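Local coordinates for fatty acid binding protein homolog (Echinococcus granulosus, PDB 1O8V) that binds long-chain fatty acids inside a beta-barrel and is implicated in the acquisition, storage and transport of lipids that the parasite largely cannot make itself, at residues A[15-18]-A[19-23]; A[26-29]-A[30-33]. One frame throughout, in Å; residues are numbered along the deposited sequence.

Interaction 1 (A[15-18]-A[19-23]). With PLM (palmitic acid), chain B.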
loop_
_atom_site.group_PDB
_atom_site.type_symbol
_atom_site.label_atom_id
_atom_site.label_comp_id
_atom_site.label_asym_id
_atom_site.label_seq_id
_atom_site.Cartn_x
_atom_site.Cartn_y
_atom_site.Cartn_z
ATOM N N GLU A 15 7.446 -10.686 0.479
ATOM C CA GLU A 15 7.180 -12.062 0.151
ATOM C C GLU A 15 5.800 -12.146 -0.471
ATOM O O GLU A 15 4.872 -11.512 0.024
ATOM C CB GLU A 15 7.250 -12.936 1.410
ATOM C CG GLU A 15 8.671 -13.088 1.930
ATOM C CD GLU A 15 8.777 -13.778 3.288
ATOM O OE1 GLU A 15 7.726 -14.073 3.914
ATOM O OE2 GLU A 15 9.931 -14.021 3.733
ATOM N N GLY A 16 5.685 -12.859 -1.586
ATOM C CA GLY A 16 4.406 -13.090 -2.229
ATOM C C GLY A 16 3.848 -12.002 -3.121
ATOM O O GLY A 16 2.749 -12.131 -3.664
ATOM N N PHE A 17 4.584 -10.912 -3.279
ATOM C CA PHE A 17 4.103 -9.826 -4.127
ATOM C C PHE A 17 3.979 -10.261 -5.576
ATOM O O PHE A 17 3.105 -9.752 -6.297
ATOM C CB PHE A 17 5.034 -8.615 -4.039
ATOM C CG PHE A 17 4.430 -7.310 -4.510
ATOM C CD1 PHE A 17 3.240 -6.851 -3.988
ATOM C CD2 PHE A 17 5.109 -6.515 -5.419
ATOM C CE1 PHE A 17 2.733 -5.631 -4.368
ATOM C CE2 PHE A 17 4.593 -5.296 -5.835
ATOM C CZ PHE A 17 3.423 -4.856 -5.304
ATOM N N ASP A 18 4.885 -11.134 -6.026
ATOM C CA ASP A 18 4.767 -11.677 -7.377
ATOM C C ASP A 18 3.423 -12.347 -7.600
ATOM O O ASP A 18 2.750 -12.075 -8.588
ATOM C CB ASP A 18 5.920 -12.629 -7.722
ATOM C CG ASP A 18 6.132 -13.744 -6.696
ATOM O OD1 ASP A 18 5.734 -13.656 -5.510
ATOM O OD2 ASP A 18 6.761 -14.784 -7.015
ATOM N N LYS A 19 3.015 -13.172 -6.657
ATOM C CA LYS A 19 1.739 -13.855 -6.758
ATOM C C LYS A 19 0.550 -12.897 -6.750
ATOM O O LYS A 19 -0.406 -13.125 -7.461
ATOM C CB LYS A 19 1.613 -14.911 -5.672
ATOM C CG LYS A 19 2.752 -15.903 -5.763
ATOM C CD LYS A 19 2.688 -16.941 -4.700
ATOM C CE LYS A 19 3.545 -18.130 -5.048
ATOM N NZ LYS A 19 3.268 -19.266 -4.127
ATOM N N ILE A 20 0.631 -11.808 -5.976
ATOM C CA ILE A 20 -0.416 -10.786 -5.959
ATOM C C ILE A 20 -0.519 -10.138 -7.341
ATOM O O ILE A 20 -1.605 -10.010 -7.904
ATOM C CB ILE A 20 -0.090 -9.693 -4.896
ATOM C CG1 ILE A 20 -0.283 -10.238 -3.479
ATOM C CG2 ILE A 20 -0.943 -8.457 -5.103
ATOM C CD1 ILE A 20 -1.711 -10.557 -3.103
ATOM N N MET A 21 0.622 -9.706 -7.873
ATOM C CA MET A 21 0.611 -9.052 -9.180
ATOM C C MET A 21 0.079 -9.982 -10.279
ATOM O O MET A 21 -0.616 -9.544 -11.181
ATOM C CB MET A 21 2.032 -8.566 -9.536
ATOM C CG MET A 21 2.512 -7.379 -8.713
ATOM S SD MET A 21 4.061 -6.674 -9.304
ATOM C CE MET A 21 5.196 -7.981 -8.876
ATOM N N GLU A 22 0.458 -11.251 -10.211
ATOM C CA GLU A 22 0.017 -12.244 -11.186
ATOM C C GLU A 22 -1.510 -12.360 -11.148
ATOM O O GLU A 22 -2.174 -12.335 -12.173
ATOM C CB GLU A 22 0.710 -13.598 -10.915
ATOM C CG GLU A 22 2.200 -13.573 -11.279
ATOM C CD GLU A 22 3.110 -14.588 -10.595
ATOM O OE1 GLU A 22 2.615 -15.501 -9.923
ATOM O OE2 GLU A 22 4.355 -14.451 -10.772
ATOM N N ARG A 23 -2.074 -12.421 -9.947
ATOM C CA ARG A 23 -3.525 -12.550 -9.805
ATOM C C ARG A 23 -4.284 -11.323 -10.286
ATOM O O ARG A 23 -5.399 -11.431 -10.764
ATOM C CB ARG A 23 -3.895 -12.858 -8.336
ATOM C CG ARG A 23 -5.330 -13.239 -8.089
ATOM C CD ARG A 23 -5.792 -14.487 -8.830
ATOM N NE ARG A 23 -5.032 -15.635 -8.402
ATOM C CZ ARG A 23 -5.383 -16.442 -7.408
ATOM N NH1 ARG A 23 -6.520 -16.248 -6.751
ATOM N NH2 ARG A 23 -4.578 -17.444 -7.062
HETATM C C1 PLM B . 2.598 -1.712 0.174
HETATM O O1 PLM B . 3.808 -2.146 0.300
HETATM O O2 PLM B . 2.293 -0.601 0.815
HETATM C C2 PLM B . 1.615 -2.505 -0.683
HETATM C C3 PLM B . 0.960 -1.665 -1.770
HETATM C C4 PLM B . 0.162 -2.594 -2.688
HETATM C C5 PLM B . -0.611 -1.789 -3.726
HETATM C C6 PLM B . -1.540 -2.652 -4.595
HETATM C C7 PLM B . -0.860 -3.697 -5.483
HETATM C C8 PLM B . -0.548 -3.101 -6.833
HETATM C C9 PLM B . 0.272 -3.999 -7.745
HETATM C CA PLM B . 1.127 -3.151 -8.669
HETATM C CB PLM B . 2.592 -3.501 -8.635
HETATM C CC PLM B . 3.475 -2.574 -9.468
HETATM C CD PLM B . 4.819 -2.360 -8.807
HETATM C CE PLM B . 4.964 -1.049 -8.052
HETATM C CF PLM B . 6.294 -1.009 -7.305
HETATM C CG PLM B . 6.522 0.271 -6.506
HETATM O O HOH W 1 6.525 -15.705 -9.461
#
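M21 N donates to F17 O at 2.9 Å and E22 N to D18 O, also at 2.9 Å. The first of these bonds is nearly straight, with 170° at the hydrogen. I20 N reaches G16 O at the longer distance of 3.2 Å. These three bonds set up the N-terminal part of helix 17-24, and G16 sits at its N-cap. G16 has a positive phi, a backbone shape that suits glycine.

The acidic side chains of D18 and E22 stand one turn apart, away from the ligand, where D18 also touches N35 and E22 touches R31 of helix 28-36. A water donates to both, to D18 OD2 at 2.6 Å and to E22 OE2. It probably eases the repulsion between the two carboxylates. The extended chain of E22 runs past D18 O.

On the inner side M21 crosses F17. M21 CG lies over one face of the ring, 15° off the normal, in a CH-pi contact. The chain then bends at its last torsion (chi3 -70°). This bend turns CE back to 3.8 Å from F17 CD2. M21 SD stands oblique to the ring, a Met-aromatic contact. F17 CG is anti to the backbone N, and the ring reaches inward to the ligand. Palmitic acid atom CB is 3.6 Å from M21 SD and 3.7 Å from F17 CZ. F17 also makes a cation-pi contact with R128, which binds the carboxylate end of the ligand together with Y130 and R108. I20 packs on V119, V121, C126 and V124 of the barrel wall. The helix thus lines the ligand cavity with F17 and M21, as the first helix of the helical lid does in fatty-acid-binding proteins.

Interaction 2 (A[26-29]-A[30-33]); sequences VDFV and TRKM
V26 lays CG1 against the methyl of T30, with 3.6 Å between V26 CG1 and T30 CG2. The side chains cross at about a right angle. T30 OG1 donates to D27 OD1 at 2.8 Å, on the syn side but 29° out of the carboxylate plane. T30 N donates to the same D27 OD1 at 3.0 Å. D27 is the N-cap of helix 28-36, and this is its capping bond. Two donors from T30 thus grip one carboxylate oxygen, OD1. The nearest T30 side-chain atom is about 4 Å from the palmitic acid.

R31 folds back over the start of the helix. Its bend at chi3 (-44°) brings NH1 to V26 O at 2.9 Å. V26 O lies in the guanidinium plane, at its edge. F28 CA lies over one face, toward its rim. The F28 ring stands perpendicular to the guanidinium, with F28 CD2 3.9 Å from R31 NH2. Backbone bonds from R31 N to D27 O and K32 N to F28 O begin the helix.

V26 and R31 both touch M21, and R31 meets E22. V26 reaches D78 and M33 reaches F59, so this first part of helix 28-36 touches both helix 17-24 and barrel loops.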
loop_
_atom_site.group_PDB
_atom_site.type_symbol
_atom_site.label_atom_id
_atom_site.label_comp_id
_atom_site.label_asym_id
_atom_site.label_seq_id
_atom_site.Cartn_x
_atom_site.Cartn_y
_atom_site.Cartn_z
ATOM N N VAL A 26 -1.255 -7.910 -13.676
ATOM C CA VAL A 26 -0.144 -7.032 -13.972
ATOM C C VAL A 26 0.713 -7.692 -15.060
ATOM O O VAL A 26 0.993 -8.897 -15.001
ATOM C CB VAL A 26 0.697 -6.755 -12.722
ATOM C CG1 VAL A 26 1.823 -5.800 -13.049
ATOM C CG2 VAL A 26 -0.195 -6.159 -11.597
ATOM N N ASP A 27 1.137 -6.917 -16.051
ATOM C CA ASP A 27 1.868 -7.499 -17.175
ATOM C C ASP A 27 3.309 -7.850 -16.831
ATOM O O ASP A 27 3.849 -7.408 -15.804
ATOM C CB ASP A 27 1.743 -6.633 -18.451
ATOM C CG ASP A 27 2.426 -5.307 -18.364
ATOM O OD1 ASP A 27 3.361 -5.114 -17.576
ATOM O OD2 ASP A 27 2.088 -4.369 -19.134
ATOM N N PHE A 28 3.912 -8.685 -17.674
ATOM C CA PHE A 28 5.215 -9.249 -17.420
ATOM C C PHE A 28 6.267 -8.210 -17.094
ATOM O O PHE A 28 7.022 -8.379 -16.142
ATOM C CB PHE A 28 5.640 -10.067 -18.642
ATOM C CG PHE A 28 6.955 -10.745 -18.501
ATOM C CD1 PHE A 28 8.129 -10.084 -18.853
ATOM C CD2 PHE A 28 7.033 -12.055 -18.021
ATOM C CE1 PHE A 28 9.364 -10.707 -18.741
ATOM C CE2 PHE A 28 8.264 -12.686 -17.916
ATOM C CZ PHE A 28 9.430 -12.012 -18.276
ATOM N N VAL A 29 6.351 -7.170 -17.908
ATOM C CA VAL A 29 7.413 -6.182 -17.722
ATOM C C VAL A 29 7.258 -5.448 -16.412
ATOM O O VAL A 29 8.252 -5.234 -15.695
ATOM C CB VAL A 29 7.424 -5.202 -18.892
ATOM C CG1 VAL A 29 8.417 -4.050 -18.645
ATOM C CG2 VAL A 29 7.837 -5.938 -20.119
ATOM N N THR A 30 6.017 -5.118 -16.082
ATOM C CA THR A 30 5.710 -4.391 -14.845
ATOM C C THR A 30 5.987 -5.264 -13.640
ATOM O O THR A 30 6.492 -4.770 -12.631
ATOM C CB THR A 30 4.271 -3.881 -14.849
ATOM O OG1 THR A 30 4.081 -2.991 -15.962
ATOM C CG2 THR A 30 3.980 -3.035 -13.634
ATOM N N ARG A 31 5.670 -6.557 -13.746
ATOM C CA ARG A 31 5.912 -7.477 -12.654
ATOM C C ARG A 31 7.401 -7.619 -12.373
ATOM O O ARG A 31 7.793 -7.714 -11.204
ATOM C CB ARG A 31 5.310 -8.859 -12.919
ATOM C CG ARG A 31 3.802 -8.875 -13.021
ATOM C CD ARG A 31 3.164 -10.244 -12.789
ATOM N NE ARG A 31 3.883 -11.313 -13.485
ATOM C CZ ARG A 31 3.678 -11.697 -14.753
ATOM N NH1 ARG A 31 2.763 -11.120 -15.510
ATOM N NH2 ARG A 31 4.406 -12.679 -15.257
ATOM N N LYS A 32 8.210 -7.662 -13.425
ATOM C CA LYS A 32 9.668 -7.678 -13.293
ATOM C C LYS A 32 10.135 -6.488 -12.468
ATOM O O LYS A 32 10.941 -6.645 -11.550
ATOM C CB LYS A 32 10.320 -7.646 -14.682
ATOM C CG LYS A 32 11.808 -7.846 -14.705
ATOM C CD LYS A 32 12.334 -7.765 -16.132
ATOM C CE LYS A 32 13.833 -7.529 -16.160
ATOM N NZ LYS A 32 14.376 -7.513 -17.550
ATOM N N MET A 33 9.627 -5.309 -12.793
ATOM C CA MET A 33 9.938 -4.099 -12.031
ATOM C C MET A 33 9.424 -4.211 -10.602
ATOM O O MET A 33 10.149 -3.935 -9.651
ATOM C CB MET A 33 9.307 -2.884 -12.696
ATOM C CG MET A 33 9.528 -1.580 -11.936
ATOM S SD MET A 33 11.149 -0.811 -12.141
ATOM C CE MET A 33 11.906 -1.766 -13.514
#

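Strand 7-15 leads into interaction 1, which starts helix 17-24. A short turn follows, and interaction 2 starts helix 28-36. The contacts are in series. Neither nests in the other or crosses it, and each lies within the N-terminal part of its own helix and closes no long loop. The helices touch at the turn, where M21 O and V26 N are 3.0 Å apart, a probable hydrogen bond, and again where M21 and E22 pack on R31. Interaction 1 faces the bound palmitic acid and strands 114-121 and 124-132. Interaction 2 lies farther from the chain's centre, though T30 still approaches the ligand. Both belong to the helix-turn-helix lid that caps the barrel in this family.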